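PDB 1IA6: cellulase CEL9M from Clostridium cellulolyticum, which probably hydrolyses internal beta-1,4-glucosidic linkages in cellulose and related beta-glucans, as a glycoside hydrolase of family 9. Local coordinates for residues Thr163-Tyr166 against Leu167-Asn171; Tyr176-Lys179 against Cys180-Ala184; Lys185-Tyr188 against Ala189-Lys192; Thr224-Ser227 against Thr228-Thr231. All coordinates share one frame; numbering follows the deposited sequence.

Interaction 1. Residues Thr163-Tyr166 against Leu167-Asn171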
ATOM      1  N   THR A 163      -1.299  -3.275 -14.417  1.00  6.69           N
ATOM      2  CA  THR A 163      -0.505  -4.255 -15.153  1.00  7.23           C
ATOM      3  C   THR A 163      -0.353  -5.508 -14.299  1.00  8.78           C
ATOM      4  O   THR A 163      -0.424  -6.629 -14.799  1.00  8.59           O
ATOM      5  CB  THR A 163       0.893  -3.712 -15.487  1.00  6.74           C
ATOM      6  OG1 THR A 163       0.761  -2.541 -16.298  1.00  7.77           O
ATOM      7  CG2 THR A 163       1.712  -4.763 -16.251  1.00  7.77           C
ATOM      8  N   LEU A 164      -0.141  -5.317 -13.001  1.00  7.44           N
ATOM      9  CA  LEU A 164      -0.006  -6.463 -12.111  1.00  8.12           C
ATOM     10  C   LEU A 164      -1.320  -7.234 -12.064  1.00  8.98           C
ATOM     11  O   LEU A 164      -1.320  -8.460 -11.953  1.00  8.17           O
ATOM     12  CB  LEU A 164       0.423  -6.006 -10.714  1.00  7.31           C
ATOM     13  CG  LEU A 164       1.940  -5.824 -10.616  1.00  7.77           C
ATOM     14  CD1 LEU A 164       2.316  -4.928  -9.439  1.00 10.13           C
ATOM     15  CD2 LEU A 164       2.583  -7.195 -10.495  1.00  9.07           C
ATOM     16  N   MET A 165      -2.444  -6.530 -12.165  1.00  8.24           N
ATOM     17  CA  MET A 165      -3.729  -7.219 -12.154  1.00  9.38           C
ATOM     18  C   MET A 165      -3.835  -8.064 -13.427  1.00  9.87           C
ATOM     19  O   MET A 165      -4.328  -9.193 -13.394  1.00  9.66           O
ATOM     20  CB  MET A 165      -4.894  -6.225 -12.079  1.00  9.65           C
ATOM     21  CG  MET A 165      -6.242  -6.905 -11.861  1.00 10.57           C
ATOM     22  SD  MET A 165      -6.236  -7.936 -10.368  1.00 11.77           S
ATOM     23  CE  MET A 165      -7.985  -8.100 -10.040  1.00 12.05           C
ATOM     24  N   TYR A 166      -3.370  -7.521 -14.550  1.00  9.66           N
ATOM     25  CA  TYR A 166      -3.399  -8.275 -15.800  1.00  9.61           C
ATOM     26  C   TYR A 166      -2.611  -9.569 -15.589  1.00 10.62           C
ATOM     27  O   TYR A 166      -3.076 -10.655 -15.930  1.00 10.98           O
ATOM     28  CB  TYR A 166      -2.758  -7.470 -16.936  1.00 11.49           C
ATOM     29  CG  TYR A 166      -2.322  -8.316 -18.117  1.00 12.82           C
ATOM     30  CD1 TYR A 166      -3.257  -8.852 -19.005  1.00 13.84           C
ATOM     31  CD2 TYR A 166      -0.971  -8.611 -18.324  1.00 14.13           C
ATOM     32  CE1 TYR A 166      -2.856  -9.668 -20.072  1.00 15.03           C
ATOM     33  CE2 TYR A 166      -0.559  -9.426 -19.388  1.00 14.40           C
ATOM     34  CZ  TYR A 166      -1.511  -9.950 -20.254  1.00 17.40           C
ATOM     35  OH  TYR A 166      -1.123 -10.769 -21.292  1.00 18.29           O
ATOM     36  N   LEU A 167      -1.423  -9.442 -15.006  1.00  9.70           N
ATOM     37  CA  LEU A 167      -0.563 -10.598 -14.759  1.00  9.50           C
ATOM     38  C   LEU A 167      -1.164 -11.591 -13.768  1.00 11.50           C
ATOM     39  O   LEU A 167      -1.018 -12.800 -13.936  1.00 11.61           O
ATOM     40  CB  LEU A 167       0.805 -10.134 -14.254  1.00  9.27           C
ATOM     41  CG  LEU A 167       1.635  -9.325 -15.257  1.00 11.48           C
ATOM     42  CD1 LEU A 167       2.828  -8.680 -14.556  1.00 11.75           C
ATOM     43  CD2 LEU A 167       2.091 -10.238 -16.389  1.00 11.15           C
ATOM     44  N   ASN A 168      -1.845 -11.083 -12.746  1.00  9.21           N
ATOM     45  CA  ASN A 168      -2.442 -11.941 -11.726  1.00  9.39           C
ATOM     46  C   ASN A 168      -3.850 -12.450 -12.043  1.00 10.22           C
ATOM     47  O   ASN A 168      -4.316 -13.398 -11.418  1.00 10.39           O
ATOM     48  CB  ASN A 168      -2.512 -11.209 -10.372  1.00 11.11           C
ATOM     49  CG  ASN A 168      -1.144 -10.907  -9.783  1.00 11.87           C
ATOM     50  OD1 ASN A 168      -0.234 -11.726  -9.854  1.00 14.32           O
ATOM     51  ND2 ASN A 168      -1.005  -9.729  -9.174  1.00 10.53           N
ATOM     52  N   TYR A 169      -4.517 -11.837 -13.016  1.00 10.59           N
ATOM     53  CA  TYR A 169      -5.898 -12.206 -13.332  1.00 11.90           C
ATOM     54  C   TYR A 169      -6.151 -12.806 -14.718  1.00 13.49           C
ATOM     55  O   TYR A 169      -7.257 -13.279 -14.995  1.00 12.62           O
ATOM     56  CB  TYR A 169      -6.775 -10.960 -13.163  1.00 11.99           C
ATOM     57  CG  TYR A 169      -8.170 -11.215 -12.635  1.00 13.86           C
ATOM     58  CD1 TYR A 169      -8.369 -11.753 -11.364  1.00 14.82           C
ATOM     59  CD2 TYR A 169      -9.292 -10.861 -13.384  1.00 14.30           C
ATOM     60  CE1 TYR A 169      -9.652 -11.925 -10.849  1.00 17.22           C
ATOM     61  CE2 TYR A 169     -10.578 -11.030 -12.877  1.00 16.99           C
ATOM     62  CZ  TYR A 169     -10.749 -11.560 -11.610  1.00 17.92           C
ATOM     63  OH  TYR A 169     -12.017 -11.706 -11.097  1.00 22.23           O
ATOM     64  N   LYS A 170      -5.141 -12.794 -15.581  1.00 13.53           N
ATOM     65  CA  LYS A 170      -5.295 -13.306 -16.945  1.00 15.40           C
ATOM     66  C   LYS A 170      -5.801 -14.743 -17.050  1.00 16.14           C
ATOM     67  O   LYS A 170      -6.469 -15.092 -18.022  1.00 15.48           O
ATOM     68  CB  LYS A 170      -3.974 -13.171 -17.712  1.00 17.36           C
ATOM     69  CG  LYS A 170      -2.815 -13.952 -17.114  1.00 20.61           C
ATOM     70  CD  LYS A 170      -1.481 -13.544 -17.737  1.00 25.74           C
ATOM     71  CE  LYS A 170      -1.425 -13.873 -19.220  1.00 29.47           C
ATOM     72  NZ  LYS A 170      -0.101 -13.534 -19.817  1.00 31.76           N
ATOM     73  N   ASN A 171      -5.486 -15.570 -16.060  1.00 15.11           N
ATOM     74  CA  ASN A 171      -5.920 -16.966 -16.065  1.00 18.95           C
ATOM     75  C   ASN A 171      -7.345 -17.146 -15.544  1.00 17.97           C
ATOM     76  O   ASN A 171      -7.930 -18.221 -15.683  1.00 18.85           O
ATOM     77  CB  ASN A 171      -4.965 -17.812 -15.220  1.00 22.38           C
ATOM     78  CG  ASN A 171      -3.570 -17.880 -15.811  1.00 26.43           C
ATOM     79  OD1 ASN A 171      -2.609 -18.227 -15.123  1.00 31.24           O
ATOM     80  ND2 ASN A 171      -3.454 -17.560 -17.096  1.00 28.23           N
TER
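Met165 and Tyr169 form an i to i+4 Met-aromatic pair near the C-terminal end of helix 152-169, one of the helices of the alpha-barrel catalytic module of this family 9 glycoside hydrolase. The two side chains run side by side in the same direction. The methyl group makes the closest approach: CE of Met165 sits over one face of the Tyr169 ring, 4.2 Å from its centroid and displaced toward the rim, a CH-pi contact. The sulfur stands farther back and meets the ring obliquely. A bend at chi2 (56°) after an extended chi1 turns the thioether along the tyrosine in this way. Lys99 of helix 91-107 touches both side chains, and Cys180 of helix 174-193 packs on Met165.

Apolar contacts make up a second group. CD2 of Leu167 lies 4.0 Å from CD2 of Tyr166, while its CD1 approaches CD2 of Leu164; Tyr79 of helix 64-80 touches both leucines.

Among the polar contacts, the backbone bonds are sound at first: Leu167 N to Thr163 O is 3.0 Å, and Asn168 N to Leu164 O is 2.8 Å. The next, from Tyr169 N to Met165 O, is weak, its N-H...O angle only 128°. Asn168 ND2 lies near Leu164 O at a poor angle and bonds instead to the carbonyl of Gly75. Lys170 folds back over the last turn, with a bend at chi3 (-64°), and its NZ reaches the OH of Tyr166 in a weak hydrogen bond of 3.3 Å.

Interaction 2. Residues Tyr176-Lys179 against Cys180-Ala184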
ATOM      1  N   TYR A 176     -11.178  -9.178 -18.735  1.00  9.71           N
ATOM      2  CA  TYR A 176     -11.017  -8.139 -17.726  1.00  9.43           C
ATOM      3  C   TYR A 176      -9.539  -7.799 -17.584  1.00  8.71           C
ATOM      4  O   TYR A 176      -9.168  -6.630 -17.471  1.00  8.45           O
ATOM      5  CB  TYR A 176     -11.557  -8.602 -16.369  1.00  8.58           C
ATOM      6  CG  TYR A 176     -11.477  -7.527 -15.300  1.00  9.16           C
ATOM      7  CD1 TYR A 176     -12.424  -6.503 -15.235  1.00  9.20           C
ATOM      8  CD2 TYR A 176     -10.432  -7.514 -14.376  1.00 11.12           C
ATOM      9  CE1 TYR A 176     -12.330  -5.488 -14.273  1.00 10.76           C
ATOM     10  CE2 TYR A 176     -10.328  -6.507 -13.415  1.00  9.22           C
ATOM     11  CZ  TYR A 176     -11.277  -5.501 -13.368  1.00  9.59           C
ATOM     12  OH  TYR A 176     -11.179  -4.513 -12.410  1.00 11.41           O
ATOM     13  N   ALA A 177      -8.695  -8.826 -17.592  1.00  8.98           N
ATOM     14  CA  ALA A 177      -7.258  -8.624 -17.461  1.00  8.58           C
ATOM     15  C   ALA A 177      -6.724  -7.724 -18.570  1.00  9.63           C
ATOM     16  O   ALA A 177      -5.935  -6.818 -18.318  1.00  8.94           O
ATOM     17  CB  ALA A 177      -6.537  -9.968 -17.477  1.00  8.32           C
ATOM     18  N   THR A 178      -7.168  -7.965 -19.799  1.00  9.74           N
ATOM     19  CA  THR A 178      -6.720  -7.166 -20.930  1.00 10.74           C
ATOM     20  C   THR A 178      -7.232  -5.736 -20.818  1.00 10.82           C
ATOM     21  O   THR A 178      -6.556  -4.798 -21.229  1.00 11.24           O
ATOM     22  CB  THR A 178      -7.172  -7.799 -22.260  1.00 12.29           C
ATOM     23  OG1 THR A 178      -6.509  -9.062 -22.419  1.00 15.74           O
ATOM     24  CG2 THR A 178      -6.825  -6.895 -23.437  1.00 12.35           C
ATOM     25  N   LYS A 179      -8.427  -5.570 -20.259  1.00 10.01           N
ATOM     26  CA  LYS A 179      -8.983  -4.238 -20.066  1.00 11.19           C
ATOM     27  C   LYS A 179      -8.047  -3.482 -19.122  1.00  9.62           C
ATOM     28  O   LYS A 179      -7.787  -2.294 -19.302  1.00  8.28           O
ATOM     29  CB  LYS A 179     -10.387  -4.329 -19.462  1.00 14.48           C
ATOM     30  CG  LYS A 179     -11.034  -2.980 -19.212  1.00 21.58           C
ATOM     31  CD  LYS A 179     -12.481  -3.118 -18.746  1.00 26.22           C
ATOM     32  CE  LYS A 179     -13.422  -3.461 -19.894  1.00 27.98           C
ATOM     33  NZ  LYS A 179     -13.129  -4.781 -20.506  1.00 31.15           N
ATOM     34  N   CYS A 180      -7.531  -4.186 -18.119  1.00  9.17           N
ATOM     35  CA  CYS A 180      -6.605  -3.578 -17.167  1.00  9.34           C
ATOM     36  C   CYS A 180      -5.297  -3.181 -17.843  1.00  9.17           C
ATOM     37  O   CYS A 180      -4.786  -2.088 -17.607  1.00  7.73           O
ATOM     38  CB  CYS A 180      -6.311  -4.537 -16.015  1.00  9.00           C
ATOM     39  SG  CYS A 180      -7.675  -4.694 -14.841  1.00 11.20           S
ATOM     40  N   LEU A 181      -4.756  -4.065 -18.679  1.00  8.28           N
ATOM     41  CA  LEU A 181      -3.503  -3.774 -19.373  1.00  9.54           C
ATOM     42  C   LEU A 181      -3.660  -2.594 -20.336  1.00  9.13           C
ATOM     43  O   LEU A 181      -2.777  -1.738 -20.423  1.00  9.23           O
ATOM     44  CB  LEU A 181      -3.008  -5.005 -20.145  1.00  7.76           C
ATOM     45  CG  LEU A 181      -1.645  -4.857 -20.838  1.00  9.23           C
ATOM     46  CD1 LEU A 181      -0.561  -4.602 -19.794  1.00 11.15           C
ATOM     47  CD2 LEU A 181      -1.325  -6.122 -21.628  1.00 11.63           C
ATOM     48  N   ASN A 182      -4.771  -2.545 -21.069  1.00  9.34           N
ATOM     49  CA  ASN A 182      -4.979  -1.436 -21.995  1.00 10.03           C
ATOM     50  C   ASN A 182      -5.032  -0.115 -21.230  1.00  9.86           C
ATOM     51  O   ASN A 182      -4.469   0.886 -21.673  1.00 10.14           O
ATOM     52  CB  ASN A 182      -6.264  -1.624 -22.806  1.00 11.26           C
ATOM     53  CG  ASN A 182      -6.135  -2.720 -23.851  1.00 15.01           C
ATOM     54  OD1 ASN A 182      -5.037  -3.010 -24.323  1.00 16.01           O
ATOM     55  ND2 ASN A 182      -7.262  -3.316 -24.233  1.00 16.92           N
ATOM     56  N   ALA A 183      -5.702  -0.110 -20.083  1.00  8.33           N
ATOM     57  CA  ALA A 183      -5.786   1.108 -19.275  1.00  9.68           C
ATOM     58  C   ALA A 183      -4.400   1.450 -18.739  1.00  8.10           C
ATOM     59  O   ALA A 183      -4.009   2.616 -18.708  1.00  8.98           O
ATOM     60  CB  ALA A 183      -6.761   0.916 -18.116  1.00  8.54           C
ATOM     61  N   ALA A 184      -3.658   0.427 -18.325  1.00  8.55           N
ATOM     62  CA  ALA A 184      -2.314   0.626 -17.790  1.00  9.11           C
ATOM     63  C   ALA A 184      -1.403   1.292 -18.819  1.00  9.63           C
ATOM     64  O   ALA A 184      -0.590   2.150 -18.478  1.00  8.29           O
ATOM     65  CB  ALA A 184      -1.721  -0.711 -17.358  1.00  8.06           C
TER
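With CG opposite the backbone N (chi1 -177°), the ring of Tyr176 is carried forward along its helix, while Cys180 swings SG back beside its own N (chi1 -74°), and the two side chains meet one turn apart. The result is an i to i+4 Cys sulfur-aromatic contact in the first half of helix 174-193, a member of the alpha-helical barrel. The sulfur approaches the ring obliquely, 4.2 Å from its centroid. Its nearest ring atom is CE2 of Tyr176, at 3.5 Å from SG of Cys180, with CD2 and CZ somewhat farther off, so that one side of the ring does the touching. The ring is fixed from outside as well: its OH is hydrogen-bonded to Thr102 of helix 91-107, and Lys99 makes a cation-pi contact with it.

Four regular backbone bonds, from Cys180 N to Tyr176 O through Ala183 N to Lys179 O, hold the turn that brings these groups into line. Elsewhere round the helix, Ala177 and Leu181 pack on Tyr166 of helix 152-169.

A second pair lies on a more exposed side, where Thr178 and Asn182 run alongside each other. The threonine hydroxyl turns back to bond the carbonyl of Ser174, leaving its methyl to face the amide: CG2 of Thr178 lies 3.7 Å from ND2 of Asn182.

Interaction 3. Residues Lys185-Tyr188 against Ala189-Lys192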
ATOM      1  N   LYS A 185      -1.539   0.891 -20.080  1.00  8.81           N
ATOM      2  CA  LYS A 185      -0.722   1.460 -21.143  1.00 10.54           C
ATOM      3  C   LYS A 185      -1.045   2.929 -21.341  1.00 10.11           C
ATOM      4  O   LYS A 185      -0.151   3.748 -21.556  1.00 10.18           O
ATOM      5  CB  LYS A 185      -0.953   0.717 -22.461  1.00 11.62           C
ATOM      6  CG  LYS A 185      -0.353  -0.673 -22.517  1.00 13.83           C
ATOM      7  CD  LYS A 185      -0.702  -1.346 -23.836  1.00 16.66           C
ATOM      8  CE  LYS A 185      -0.098  -2.735 -23.936  1.00 19.30           C
ATOM      9  NZ  LYS A 185      -0.487  -3.402 -25.215  1.00 21.77           N
ATOM     10  N   GLU A 186      -2.330   3.259 -21.268  1.00 11.06           N
ATOM     11  CA  GLU A 186      -2.768   4.638 -21.458  1.00 10.38           C
ATOM     12  C   GLU A 186      -2.363   5.558 -20.312  1.00 10.14           C
ATOM     13  O   GLU A 186      -1.962   6.697 -20.542  1.00  9.96           O
ATOM     14  CB  GLU A 186      -4.283   4.689 -21.648  1.00 12.17           C
ATOM     15  CG  GLU A 186      -4.783   3.826 -22.794  1.00 15.08           C
ATOM     16  CD  GLU A 186      -6.272   3.977 -23.028  1.00 18.56           C
ATOM     17  OE1 GLU A 186      -7.018   4.135 -22.038  1.00 17.73           O
ATOM     18  OE2 GLU A 186      -6.698   3.923 -24.200  1.00 17.98           O
ATOM     19  N   LEU A 187      -2.469   5.073 -19.080  1.00  7.54           N
ATOM     20  CA  LEU A 187      -2.104   5.890 -17.926  1.00  8.42           C
ATOM     21  C   LEU A 187      -0.601   6.160 -17.927  1.00  9.01           C
ATOM     22  O   LEU A 187      -0.153   7.250 -17.568  1.00  8.30           O
ATOM     23  CB  LEU A 187      -2.519   5.192 -16.626  1.00 10.34           C
ATOM     24  CG  LEU A 187      -4.023   4.988 -16.416  1.00 10.95           C
ATOM     25  CD1 LEU A 187      -4.254   4.286 -15.084  1.00 13.66           C
ATOM     26  CD2 LEU A 187      -4.750   6.324 -16.436  1.00 12.26           C
ATOM     27  N   TYR A 188       0.173   5.162 -18.340  1.00  8.72           N
ATOM     28  CA  TYR A 188       1.623   5.305 -18.411  1.00  9.28           C
ATOM     29  C   TYR A 188       1.947   6.360 -19.466  1.00 10.40           C
ATOM     30  O   TYR A 188       2.787   7.231 -19.249  1.00  9.81           O
ATOM     31  CB  TYR A 188       2.272   3.974 -18.798  1.00  9.79           C
ATOM     32  CG  TYR A 188       3.755   4.074 -19.077  1.00  9.42           C
ATOM     33  CD1 TYR A 188       4.678   4.177 -18.036  1.00 11.09           C
ATOM     34  CD2 TYR A 188       4.232   4.066 -20.385  1.00 10.60           C
ATOM     35  CE1 TYR A 188       6.048   4.264 -18.295  1.00 11.47           C
ATOM     36  CE2 TYR A 188       5.595   4.155 -20.657  1.00 12.33           C
ATOM     37  CZ  TYR A 188       6.495   4.252 -19.610  1.00 12.09           C
ATOM     38  OH  TYR A 188       7.839   4.337 -19.880  1.00 12.05           O
ATOM     39  N   ALA A 189       1.264   6.276 -20.607  1.00 11.16           N
ATOM     40  CA  ALA A 189       1.464   7.223 -21.698  1.00 12.08           C
ATOM     41  C   ALA A 189       1.205   8.646 -21.212  1.00 11.39           C
ATOM     42  O   ALA A 189       1.974   9.563 -21.508  1.00 14.37           O
ATOM     43  CB  ALA A 189       0.538   6.884 -22.862  1.00 10.65           C
ATOM     44  N   MET A 190       0.112   8.829 -20.476  1.00 10.37           N
ATOM     45  CA  MET A 190      -0.232  10.141 -19.932  1.00 11.12           C
ATOM     46  C   MET A 190       0.877  10.626 -19.006  1.00 10.49           C
ATOM     47  O   MET A 190       1.274  11.792 -19.045  1.00 10.79           O
ATOM     48  CB  MET A 190      -1.531  10.070 -19.126  1.00 10.10           C
ATOM     49  CG  MET A 190      -2.794   9.863 -19.940  1.00 13.67           C
ATOM     50  SD  MET A 190      -4.226   9.626 -18.848  1.00 15.03           S
ATOM     51  CE  MET A 190      -4.268  11.195 -17.995  1.00 13.88           C
ATOM     52  N   GLY A 191       1.361   9.716 -18.166  1.00  9.38           N
ATOM     53  CA  GLY A 191       2.402  10.055 -17.215  1.00 10.38           C
ATOM     54  C   GLY A 191       3.713  10.516 -17.818  1.00 11.25           C
ATOM     55  O   GLY A 191       4.375  11.393 -17.260  1.00 12.09           O
ATOM     56  N   LYS A 192       4.118   9.935 -18.942  1.00 11.12           N
ATOM     57  CA  LYS A 192       5.376  10.361 -19.532  1.00 13.62           C
ATOM     58  C   LYS A 192       5.205  11.517 -20.512  1.00 12.92           C
ATOM     59  O   LYS A 192       6.165  12.229 -20.809  1.00 13.63           O
ATOM     60  CB  LYS A 192       6.101   9.187 -20.200  1.00 15.51           C
ATOM     61  CG  LYS A 192       5.517   8.669 -21.493  1.00 18.62           C
ATOM     62  CD  LYS A 192       6.518   7.708 -22.131  1.00 20.74           C
ATOM     63  CE  LYS A 192       6.016   7.126 -23.439  1.00 23.68           C
ATOM     64  NZ  LYS A 192       7.080   6.293 -24.087  1.00 26.24           N
TER
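The carbonyl oxygen of Tyr188 receives the N-H of Lys192 across one helical turn, Lys192 N to Tyr188 O being 3.0 Å. It is one of four successive i to i+4 bonds of similar length, the others running from Ala189 to Lys185, Met190 to Glu186 and Gly191 to Leu187, in the second half of helix 174-193.

The same two residues also meet through their side chains. Lys192 places CG between its backbone N and carbonyl carbon (chi1 72°) and is extended from there on, so its aliphatic part passes obliquely by the tyrosine ring. CD of Lys192 comes within 4.0 Å of CE2 of Tyr188, and CE is scarcely farther from the same ring atom. Beyond the ring the two polar ends converge on one acceptor in helix 228-236: the OH of Tyr188 hydrogen-bonds to OD2 of Asp232, and NZ of Lys192 forms a salt bridge with that oxygen.

On another side of the helix, Leu187 and Met190 lie next to each other and point the same way. CD2 of Leu187 is 4.1 Å from SD of Met190, an apolar contact continued by His109, which touches both. Leu187 also packs on Leu155 and Leu162 of helix 152-169.

The lysine thus serves in two ways, packing its methylenes beside the aromatic ring and delivering its ammonium to the carboxylate. With a phenol and a cation sharing OD2, the negative charge of Asp232 is probably stabilised and the phenol probably polarised toward it.

Interaction 4. Residues Thr224-Ser227 against Thr228-Thr231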
ATOM      1  N   THR A 224       4.411  -7.221 -21.698  1.00 13.24           N
ATOM      2  CA  THR A 224       4.419  -7.138 -23.160  1.00 15.45           C
ATOM      3  C   THR A 224       5.676  -7.621 -23.883  1.00 16.87           C
ATOM      4  O   THR A 224       5.641  -7.854 -25.091  1.00 18.18           O
ATOM      5  CB  THR A 224       4.172  -5.687 -23.614  1.00 15.04           C
ATOM      6  OG1 THR A 224       5.308  -4.884 -23.266  1.00 13.69           O
ATOM      7  CG2 THR A 224       2.937  -5.113 -22.926  1.00 16.55           C
ATOM      8  N   ASN A 225       6.777  -7.765 -23.154  1.00 18.06           N
ATOM      9  CA  ASN A 225       8.046  -8.179 -23.748  1.00 20.19           C
ATOM     10  C   ASN A 225       8.535  -7.135 -24.752  1.00 19.83           C
ATOM     11  O   ASN A 225       9.344  -7.435 -25.629  1.00 21.18           O
ATOM     12  CB  ASN A 225       7.913  -9.542 -24.439  1.00 24.05           C
ATOM     13  CG  ASN A 225       7.725 -10.680 -23.450  1.00 28.53           C
ATOM     14  OD1 ASN A 225       8.553 -10.888 -22.561  1.00 31.77           O
ATOM     15  ND2 ASN A 225       6.635 -11.426 -23.602  1.00 30.99           N
ATOM     16  N   ASP A 226       8.041  -5.908 -24.617  1.00 18.22           N
ATOM     17  CA  ASP A 226       8.435  -4.810 -25.497  1.00 17.95           C
ATOM     18  C   ASP A 226       9.583  -4.036 -24.845  1.00 17.94           C
ATOM     19  O   ASP A 226       9.371  -3.295 -23.887  1.00 16.62           O
ATOM     20  CB  ASP A 226       7.253  -3.866 -25.730  1.00 18.35           C
ATOM     21  CG  ASP A 226       7.565  -2.775 -26.735  1.00 21.46           C
ATOM     22  OD1 ASP A 226       8.757  -2.456 -26.927  1.00 20.14           O
ATOM     23  OD2 ASP A 226       6.613  -2.226 -27.327  1.00 24.76           O
ATOM     24  N   SER A 227      10.789  -4.207 -25.383  1.00 17.46           N
ATOM     25  CA  SER A 227      12.003  -3.567 -24.873  1.00 17.77           C
ATOM     26  C   SER A 227      11.969  -2.053 -24.722  1.00 16.15           C
ATOM     27  O   SER A 227      12.696  -1.499 -23.898  1.00 16.07           O
ATOM     28  CB  SER A 227      13.198  -3.930 -25.764  1.00 17.42           C
ATOM     29  OG  SER A 227      13.483  -5.310 -25.694  1.00 25.80           O
ATOM     30  N   THR A 228      11.149  -1.379 -25.520  1.00 14.86           N
ATOM     31  CA  THR A 228      11.064   0.074 -25.456  1.00 15.08           C
ATOM     32  C   THR A 228      10.757   0.566 -24.050  1.00 13.57           C
ATOM     33  O   THR A 228      11.203   1.641 -23.654  1.00 13.33           O
ATOM     34  CB  THR A 228       9.983   0.617 -26.410  1.00 17.44           C
ATOM     35  OG1 THR A 228       8.730  -0.013 -26.121  1.00 21.96           O
ATOM     36  CG2 THR A 228      10.366   0.337 -27.855  1.00 21.01           C
ATOM     37  N   TYR A 229       9.995  -0.218 -23.293  1.00 12.33           N
ATOM     38  CA  TYR A 229       9.654   0.176 -21.932  1.00 11.86           C
ATOM     39  C   TYR A 229      10.884   0.213 -21.034  1.00 11.67           C
ATOM     40  O   TYR A 229      10.968   1.036 -20.122  1.00 11.36           O
ATOM     41  CB  TYR A 229       8.610  -0.776 -21.348  1.00 12.01           C
ATOM     42  CG  TYR A 229       7.231  -0.577 -21.933  1.00 13.33           C
ATOM     43  CD1 TYR A 229       6.531   0.612 -21.722  1.00 12.88           C
ATOM     44  CD2 TYR A 229       6.626  -1.570 -22.702  1.00 13.54           C
ATOM     45  CE1 TYR A 229       5.266   0.808 -22.261  1.00 14.14           C
ATOM     46  CE2 TYR A 229       5.358  -1.386 -23.248  1.00 14.24           C
ATOM     47  CZ  TYR A 229       4.685  -0.194 -23.021  1.00 15.59           C
ATOM     48  OH  TYR A 229       3.430  -0.003 -23.546  1.00 15.89           O
ATOM     49  N   ILE A 230      11.841  -0.676 -21.283  1.00 10.90           N
ATOM     50  CA  ILE A 230      13.050  -0.695 -20.465  1.00 12.24           C
ATOM     51  C   ILE A 230      13.940   0.476 -20.869  1.00 12.77           C
ATOM     52  O   ILE A 230      14.648   1.042 -20.040  1.00 13.25           O
ATOM     53  CB  ILE A 230      13.813  -2.036 -20.607  1.00 11.98           C
ATOM     54  CG1 ILE A 230      12.923  -3.187 -20.123  1.00 12.61           C
ATOM     55  CG2 ILE A 230      15.108  -2.000 -19.799  1.00 12.42           C
ATOM     56  CD1 ILE A 230      12.398  -3.036 -18.690  1.00 13.26           C
ATOM     57  N   THR A 231      13.897   0.845 -22.144  1.00 12.94           N
ATOM     58  CA  THR A 231      14.681   1.977 -22.610  1.00 14.00           C
ATOM     59  C   THR A 231      14.167   3.205 -21.850  1.00 13.13           C
ATOM     60  O   THR A 231      14.955   4.029 -21.390  1.00 14.63           O
ATOM     61  CB  THR A 231      14.520   2.182 -24.136  1.00 15.32           C
ATOM     62  OG1 THR A 231      15.007   1.023 -24.826  1.00 15.78           O
ATOM     63  CG2 THR A 231      15.302   3.398 -24.602  1.00 16.85           C
TER
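Asp226 and Tyr229 meet through the backbone where the chain passes from helix 210-224 into helix 228-236: Tyr229 N bonds to Asp226 O at 3.2 Å, just after Asn225, with its positive phi (64°), has become the first residue to leave the helical angles of helix 210-224.

Asp226 is the N-cap. Its side chain folds forward over the new helix, and a single carboxylate oxygen takes two bonds from Thr228: the backbone N of Thr228 lies 3.0 Å from OD1 of Asp226, and OG1 of Thr228 donates to that same OD1 at 2.6 Å. Both donors come from the same face of the carboxylate, the N-H on the anti side and the hydroxyl from well above the plane. The threonine can do this because its OG1 stands between its own N and carbonyl carbon (chi1 55°), beside the N-H that makes the other bond.

Thr224 completes the join from the preceding helix. In an ST turn its OG1 accepts from Asp226 N at 3.2 Å, and the same oxygen is hydrogen-bonded to the carbonyl of Leu220. OG1 of Thr224 also lies at the edge of the Tyr229 ring, 3.5 Å from CE2, while CB of Asp226 approaches CD2 of that ring. Leu220 and Lys185 touch the tyrosine as well.

Two bonds to one oxygen hold the carboxylate against the first turn of the helix. Its negative charge, set against the positive end of the helix dipole, would probably be stabilised there, and the two donors limit how far the carboxylate can turn.

All four contacts are local to single helices or the turn between two, and together they follow the chain from helix 152-169 through helix 174-193 to the turn between helices 210-224 and 228-236. Interaction 1 closes helix 152-169; interactions 2 and 3 occupy successive parts of helix 174-193, their centres about 13 Å apart; interaction 4 opens helix 228-236. Interactions 1 and 2, about 9 Å apart at their centres, touch directly, with CD2 of Tyr169 3.7 Å from CD2 of Tyr176. Interactions 3 and 4 also touch: CE2 of Tyr188 lies 3.7 Å from CE1 of Tyr229. Aromatic side chains used within one helix therefore also pack between helices, so that neighbouring helices are packed together through the same rings.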